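Local coordinates for glutathione S-transferase, N-terminal domain protein (Pseudomonas putida, PDB 4NAX) that probably acts as a glutathione transferase of the GST superfamily and binds one oxidized glutathione disulfide per subunit, at residues L161-W173 and F204-F217. Residues are numbered along the deposited sequence; the frame is centred on the assembly and turned at random.
Sequences LGVLDRHLKGRQW and FDQFKEVQRVLANF
The carboxylate of D165 lies across the N-terminus of helix 208-217, its OD1 accepting from V210 N at 3.1 Å, nearly along the C-O axis, and weakly from E209 N. The acid reaches these backbone amides because chi1 is -163°, which sets CG opposite the backbone N, and there the helix dipole would favour a negative charge; a water joins OD2 to K208 N. Beside it F207, the residue at the N-cap position, takes L161 CB squarely over one face of its ring, 3.7 Å from the centroid, while Q206 CG covers the opposite face. F207 CE1 also comes within 3.6 Å of G162 N; glycine suits this position because a CB would run into the guanidinium of R166. One turn along, the planar guanidinium of R212 suits two jobs at once: NH1 and NH2 grip R171 O end-on, each at 2.9 Å, while NE and NH2 hold E209 OE2 side-on. A leucine in place of R212 would probably leave R171 O without its two donors and E209 without its salt-bridge partner within the helix, the turn 168-171 being less firmly tied down. Branched V213 fits between L168 and the indole of W173, whose CE3 meets CG1 at 3.8 Å. The axes of segments 161-168 and 208-217 cross at 76°, 7.9 Å apart at their closest, a helix N-terminus met by an acid from the neighbouring helix within the all-helical C-terminal domain of the GST fold.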
loop_
_atom_site.group_PDB
_atom_site.type_symbol
_atom_site.label_atom_id
_atom_site.label_comp_id
_atom_site.label_asym_id
_atom_site.label_seq_id
_atom_site.Cartn_x
_atom_site.Cartn_y
_atom_site.Cartn_z
ATOM N N LEU A 161 -6.664 -1.633 -14.613
ATOM C CA LEU A 161 -6.859 -0.537 -15.558
ATOM C C LEU A 161 -8.334 -0.248 -15.815
ATOM O O LEU A 161 -8.727 0.904 -15.945
ATOM C CB LEU A 161 -6.126 -0.805 -16.875
ATOM C CG LEU A 161 -4.606 -0.624 -16.792
ATOM C CD1 LEU A 161 -3.910 -1.289 -17.970
ATOM C CD2 LEU A 161 -4.205 0.846 -16.706
ATOM N N GLY A 162 -9.142 -1.303 -15.884
ATOM C CA GLY A 162 -10.571 -1.138 -16.059
ATOM C C GLY A 162 -11.220 -0.434 -14.885
ATOM O O GLY A 162 -12.097 0.411 -15.060
ATOM N N VAL A 163 -10.796 -0.784 -13.677
ATOM C CA VAL A 163 -11.292 -0.099 -12.481
ATOM C C VAL A 163 -10.972 1.394 -12.579
ATOM O O VAL A 163 -11.836 2.240 -12.348
ATOM C CB VAL A 163 -10.707 -0.710 -11.186
ATOM C CG1 VAL A 163 -11.107 0.102 -9.986
ATOM C CG2 VAL A 163 -11.168 -2.160 -11.008
ATOM N N LEU A 164 -9.733 1.716 -12.927
ATOM C CA LEU A 164 -9.354 3.104 -13.102
ATOM C C LEU A 164 -10.176 3.797 -14.174
ATOM O O LEU A 164 -10.630 4.934 -14.000
ATOM C CB LEU A 164 -7.875 3.233 -13.450
ATOM C CG LEU A 164 -6.858 2.938 -12.371
ATOM C CD1 LEU A 164 -5.468 3.097 -12.961
ATOM C CD2 LEU A 164 -7.012 3.864 -11.172
ATOM N N ASP A 165 -10.343 3.112 -15.302
ATOM C CA ASP A 165 -10.988 3.707 -16.459
ATOM C C ASP A 165 -12.444 4.039 -16.162
ATOM O O ASP A 165 -12.939 5.116 -16.510
ATOM C CB ASP A 165 -10.883 2.760 -17.649
ATOM C CG ASP A 165 -11.150 3.439 -18.960
ATOM O OD1 ASP A 165 -10.353 4.307 -19.349
ATOM O OD2 ASP A 165 -12.158 3.078 -19.609
ATOM N N ARG A 166 -13.147 3.096 -15.539
ATOM C CA ARG A 166 -14.542 3.311 -15.200
ATOM C C ARG A 166 -14.663 4.432 -14.180
ATOM O O ARG A 166 -15.594 5.246 -14.229
ATOM C CB ARG A 166 -15.209 2.032 -14.704
ATOM C CG ARG A 166 -15.348 0.989 -15.815
ATOM C CD ARG A 166 -16.156 -0.228 -15.376
ATOM N NE ARG A 166 -15.514 -0.936 -14.268
ATOM C CZ ARG A 166 -14.529 -1.829 -14.387
ATOM N NH1 ARG A 166 -14.014 -2.398 -13.303
ATOM N NH2 ARG A 166 -14.062 -2.163 -15.578
ATOM N N HIS A 167 -13.736 4.468 -13.224
ATOM C CA HIS A 167 -13.784 5.504 -12.208
ATOM C C HIS A 167 -13.586 6.905 -12.809
ATOM O O HIS A 167 -14.206 7.875 -12.378
ATOM C CB HIS A 167 -12.718 5.235 -11.138
ATOM C CG HIS A 167 -12.661 6.301 -10.102
ATOM N ND1 HIS A 167 -13.655 6.473 -9.172
ATOM C CD2 HIS A 167 -11.778 7.304 -9.905
ATOM C CE1 HIS A 167 -13.367 7.523 -8.423
ATOM N NE2 HIS A 167 -12.233 8.042 -8.849
ATOM N N LEU A 168 -12.681 7.006 -13.771
ATOM C CA LEU A 168 -12.277 8.303 -14.315
ATOM C C LEU A 168 -13.232 8.873 -15.365
ATOM O O LEU A 168 -13.129 10.037 -15.737
ATOM C CB LEU A 168 -10.854 8.212 -14.881
ATOM C CG LEU A 168 -9.782 8.080 -13.790
ATOM C CD1 LEU A 168 -8.462 7.671 -14.420
ATOM C CD2 LEU A 168 -9.615 9.378 -12.996
ATOM N N LYS A 169 -14.156 8.063 -15.849
ATOM C CA LYS A 169 -15.155 8.576 -16.771
ATOM C C LYS A 169 -15.892 9.762 -16.158
ATOM O O LYS A 169 -16.408 9.674 -15.059
ATOM C CB LYS A 169 -16.148 7.490 -17.168
ATOM C CG LYS A 169 -17.111 7.989 -18.229
ATOM C CD LYS A 169 -17.797 6.884 -18.995
ATOM C CE LYS A 169 -18.642 7.483 -20.105
ATOM N NZ LYS A 169 -17.818 8.097 -21.187
ATOM N N GLY A 170 -15.902 10.888 -16.868
ATOM C CA GLY A 170 -16.567 12.096 -16.377
ATOM C C GLY A 170 -15.801 12.928 -15.358
ATOM O O GLY A 170 -16.327 13.916 -14.860
ATOM N N ARG A 171 -14.577 12.511 -15.043
ATOM C CA ARG A 171 -13.759 13.122 -13.981
ATOM C C ARG A 171 -12.420 13.584 -14.525
ATOM O O ARG A 171 -11.905 13.014 -15.485
ATOM C CB ARG A 171 -13.365 12.091 -12.915
ATOM C CG ARG A 171 -14.455 11.332 -12.230
ATOM C CD ARG A 171 -13.803 10.601 -11.095
ATOM N NE ARG A 171 -13.448 11.569 -10.077
ATOM C CZ ARG A 171 -14.116 11.721 -8.941
ATOM N NH1 ARG A 171 -15.176 10.958 -8.679
ATOM N NH2 ARG A 171 -13.740 12.650 -8.072
ATOM N N GLN A 172 -11.822 14.552 -13.842
ATOM C CA GLN A 172 -10.455 14.947 -14.150
ATOM C C GLN A 172 -9.416 14.106 -13.418
ATOM O O GLN A 172 -8.370 13.802 -13.981
ATOM C CB GLN A 172 -10.237 16.429 -13.813
ATOM C CG GLN A 172 -11.156 17.373 -14.562
ATOM C CD GLN A 172 -11.152 17.143 -16.064
ATOM O OE1 GLN A 172 -12.204 16.968 -16.687
ATOM N NE2 GLN A 172 -9.975 17.158 -16.652
ATOM N N TRP A 173 -9.702 13.745 -12.166
ATOM C CA TRP A 173 -8.727 13.114 -11.283
ATOM C C TRP A 173 -9.386 12.043 -10.424
ATOM O O TRP A 173 -10.609 11.852 -10.455
ATOM C CB TRP A 173 -8.018 14.155 -10.404
ATOM C CG TRP A 173 -7.291 15.226 -11.147
ATOM C CD1 TRP A 173 -7.605 16.556 -11.172
ATOM C CD2 TRP A 173 -6.091 15.084 -11.920
ATOM N NE1 TRP A 173 -6.702 17.238 -11.946
ATOM C CE2 TRP A 173 -5.759 16.366 -12.411
ATOM C CE3 TRP A 173 -5.290 13.996 -12.280
ATOM C CZ2 TRP A 173 -4.648 16.594 -13.224
ATOM C CZ3 TRP A 173 -4.169 14.226 -13.091
ATOM C CH2 TRP A 173 -3.862 15.517 -13.547
ATOM N N PHE A 204 -3.919 -1.351 -23.949
ATOM C CA PHE A 204 -4.030 -0.022 -23.333
ATOM C C PHE A 204 -4.958 0.913 -24.086
ATOM O O PHE A 204 -5.613 1.769 -23.489
ATOM C CB PHE A 204 -2.647 0.640 -23.206
ATOM C CG PHE A 204 -2.646 1.889 -22.360
ATOM C CD1 PHE A 204 -3.029 1.839 -21.023
ATOM C CD2 PHE A 204 -2.233 3.102 -22.879
ATOM C CE1 PHE A 204 -3.026 2.972 -20.246
ATOM C CE2 PHE A 204 -2.216 4.236 -22.094
ATOM C CZ PHE A 204 -2.619 4.175 -20.776
ATOM N N ASP A 205 -5.019 0.752 -25.404
ATOM C CA ASP A 205 -5.826 1.652 -26.205
ATOM C C ASP A 205 -7.321 1.544 -25.894
ATOM O O ASP A 205 -8.086 2.434 -26.275
ATOM C CB ASP A 205 -5.516 1.500 -27.698
ATOM C CG ASP A 205 -4.207 2.163 -28.065
ATOM O OD1 ASP A 205 -4.047 3.371 -27.777
ATOM O OD2 ASP A 205 -3.328 1.479 -28.622
ATOM N N GLN A 206 -7.739 0.504 -25.168
ATOM C CA GLN A 206 -9.142 0.426 -24.777
ATOM C C GLN A 206 -9.506 1.310 -23.570
ATOM O O GLN A 206 -10.686 1.530 -23.306
ATOM C CB GLN A 206 -9.570 -1.021 -24.542
ATOM C CG GLN A 206 -9.175 -1.622 -23.214
ATOM C CD GLN A 206 -9.346 -3.131 -23.199
ATOM O OE1 GLN A 206 -10.466 -3.629 -23.272
ATOM N NE2 GLN A 206 -8.235 -3.868 -23.097
ATOM N N PHE A 207 -8.515 1.819 -22.836
ATOM C CA PHE A 207 -8.770 2.591 -21.618
ATOM C C PHE A 207 -8.635 4.075 -21.902
ATOM O O PHE A 207 -7.618 4.705 -21.598
ATOM C CB PHE A 207 -7.830 2.127 -20.500
ATOM C CG PHE A 207 -7.889 0.633 -20.256
ATOM C CD1 PHE A 207 -9.022 0.045 -19.682
ATOM C CD2 PHE A 207 -6.831 -0.189 -20.617
ATOM C CE1 PHE A 207 -9.087 -1.321 -19.496
ATOM C CE2 PHE A 207 -6.887 -1.553 -20.414
ATOM C CZ PHE A 207 -8.015 -2.119 -19.849
ATOM N N LYS A 208 -9.666 4.621 -22.538
ATOM C CA LYS A 208 -9.604 5.992 -23.044
ATOM C C LYS A 208 -9.550 7.020 -21.936
ATOM O O LYS A 208 -8.945 8.087 -22.096
ATOM C CB LYS A 208 -10.799 6.295 -23.949
ATOM C CG LYS A 208 -10.878 5.411 -25.192
ATOM C CD LYS A 208 -9.626 5.527 -26.055
ATOM C CE LYS A 208 -9.869 5.117 -27.499
ATOM N NZ LYS A 208 -10.194 3.670 -27.615
ATOM N N GLU A 209 -10.173 6.707 -20.807
ATOM C CA GLU A 209 -10.175 7.650 -19.689
ATOM C C GLU A 209 -8.806 7.665 -19.006
ATOM O O GLU A 209 -8.280 8.723 -18.667
ATOM C CB GLU A 209 -11.274 7.335 -18.675
ATOM C CG GLU A 209 -12.665 7.137 -19.280
ATOM C CD GLU A 209 -13.160 8.348 -20.049
ATOM O OE1 GLU A 209 -13.880 8.161 -21.050
ATOM O OE2 GLU A 209 -12.830 9.479 -19.661
ATOM N N VAL A 210 -8.224 6.490 -18.808
ATOM C CA VAL A 210 -6.869 6.412 -18.267
ATOM C C VAL A 210 -5.886 7.147 -19.185
ATOM O O VAL A 210 -5.023 7.884 -18.718
ATOM C CB VAL A 210 -6.424 4.961 -18.072
ATOM C CG1 VAL A 210 -5.006 4.905 -17.530
ATOM C CG2 VAL A 210 -7.360 4.227 -17.115
ATOM N N GLN A 211 -6.026 6.962 -20.505
ATOM C CA GLN A 211 -5.162 7.656 -21.462
ATOM C C GLN A 211 -5.286 9.170 -21.330
ATOM O O GLN A 211 -4.289 9.889 -21.326
ATOM C CB GLN A 211 -5.523 7.275 -22.893
ATOM C CG GLN A 211 -5.135 5.868 -23.296
ATOM C CD GLN A 211 -5.708 5.494 -24.648
ATOM O OE1 GLN A 211 -6.189 4.379 -24.842
ATOM N NE2 GLN A 211 -5.684 6.439 -25.581
ATOM N N ARG A 212 -6.522 9.649 -21.237
ATOM C CA ARG A 212 -6.782 11.074 -21.118
ATOM C C ARG A 212 -6.136 11.668 -19.871
ATOM O O ARG A 212 -5.473 12.708 -19.933
ATOM C CB ARG A 212 -8.285 11.335 -21.108
ATOM C CG ARG A 212 -8.694 12.751 -20.746
ATOM C CD ARG A 212 -10.204 12.926 -20.851
ATOM N NE ARG A 212 -10.900 12.015 -19.934
ATOM C CZ ARG A 212 -11.071 12.234 -18.633
ATOM N NH1 ARG A 212 -10.635 13.348 -18.063
ATOM N NH2 ARG A 212 -11.671 11.324 -17.885
ATOM N N VAL A 213 -6.349 11.021 -18.732
ATOM C CA VAL A 213 -5.843 11.558 -17.468
ATOM C C VAL A 213 -4.308 11.414 -17.385
ATOM O O VAL A 213 -3.622 12.326 -16.910
ATOM C CB VAL A 213 -6.585 10.941 -16.273
ATOM C CG1 VAL A 213 -6.013 11.463 -14.969
ATOM C CG2 VAL A 213 -8.065 11.288 -16.370
ATOM N N LEU A 214 -3.771 10.305 -17.892
ATOM C CA LEU A 214 -2.324 10.153 -17.975
ATOM C C LEU A 214 -1.693 11.282 -18.784
ATOM O O LEU A 214 -0.692 11.882 -18.379
ATOM C CB LEU A 214 -1.946 8.810 -18.578
ATOM C CG LEU A 214 -0.448 8.601 -18.809
ATOM C CD1 LEU A 214 0.313 8.598 -17.484
ATOM C CD2 LEU A 214 -0.203 7.296 -19.562
ATOM N N ALA A 215 -2.272 11.579 -19.942
ATOM C CA ALA A 215 -1.745 12.684 -20.757
ATOM C C ALA A 215 -1.793 14.012 -19.988
ATOM O O ALA A 215 -0.832 14.784 -20.006
ATOM C CB ALA A 215 -2.484 12.797 -22.079
ATOM N N ASN A 216 -2.895 14.272 -19.291
ATOM C CA ASN A 216 -3.005 15.499 -18.519
ATOM C C ASN A 216 -1.915 15.557 -17.412
ATOM O O ASN A 216 -1.298 16.591 -17.159
ATOM C CB ASN A 216 -4.367 15.612 -17.826
ATOM C CG ASN A 216 -5.542 15.742 -18.772
ATOM O OD1 ASN A 216 -6.701 15.552 -18.336
ATOM N ND2 ASN A 216 -5.298 16.084 -20.027
ATOM N N PHE A 217 -1.703 14.433 -16.743
ATOM C CA PHE A 217 -0.707 14.309 -15.691
ATOM C C PHE A 217 0.689 14.642 -16.237
ATOM O O PHE A 217 1.434 15.443 -15.653
ATOM C CB PHE A 217 -0.737 12.880 -15.165
ATOM C CG PHE A 217 0.230 12.607 -14.034
ATOM C CD1 PHE A 217 -0.045 13.031 -12.743
ATOM C CD2 PHE A 217 1.388 11.894 -14.254
ATOM C CE1 PHE A 217 0.820 12.742 -11.701
ATOM C CE2 PHE A 217 2.250 11.585 -13.224
ATOM C CZ PHE A 217 1.963 11.999 -11.932
HETATM O O HOH W 1 -12.575 3.926 -22.163
HETATM O O HOH W 2 -14.856 11.332 -19.494
HETATM O O HOH W 3 -6.738 15.243 -15.430
HETATM O O HOH W 4 -9.581 15.888 -19.083
#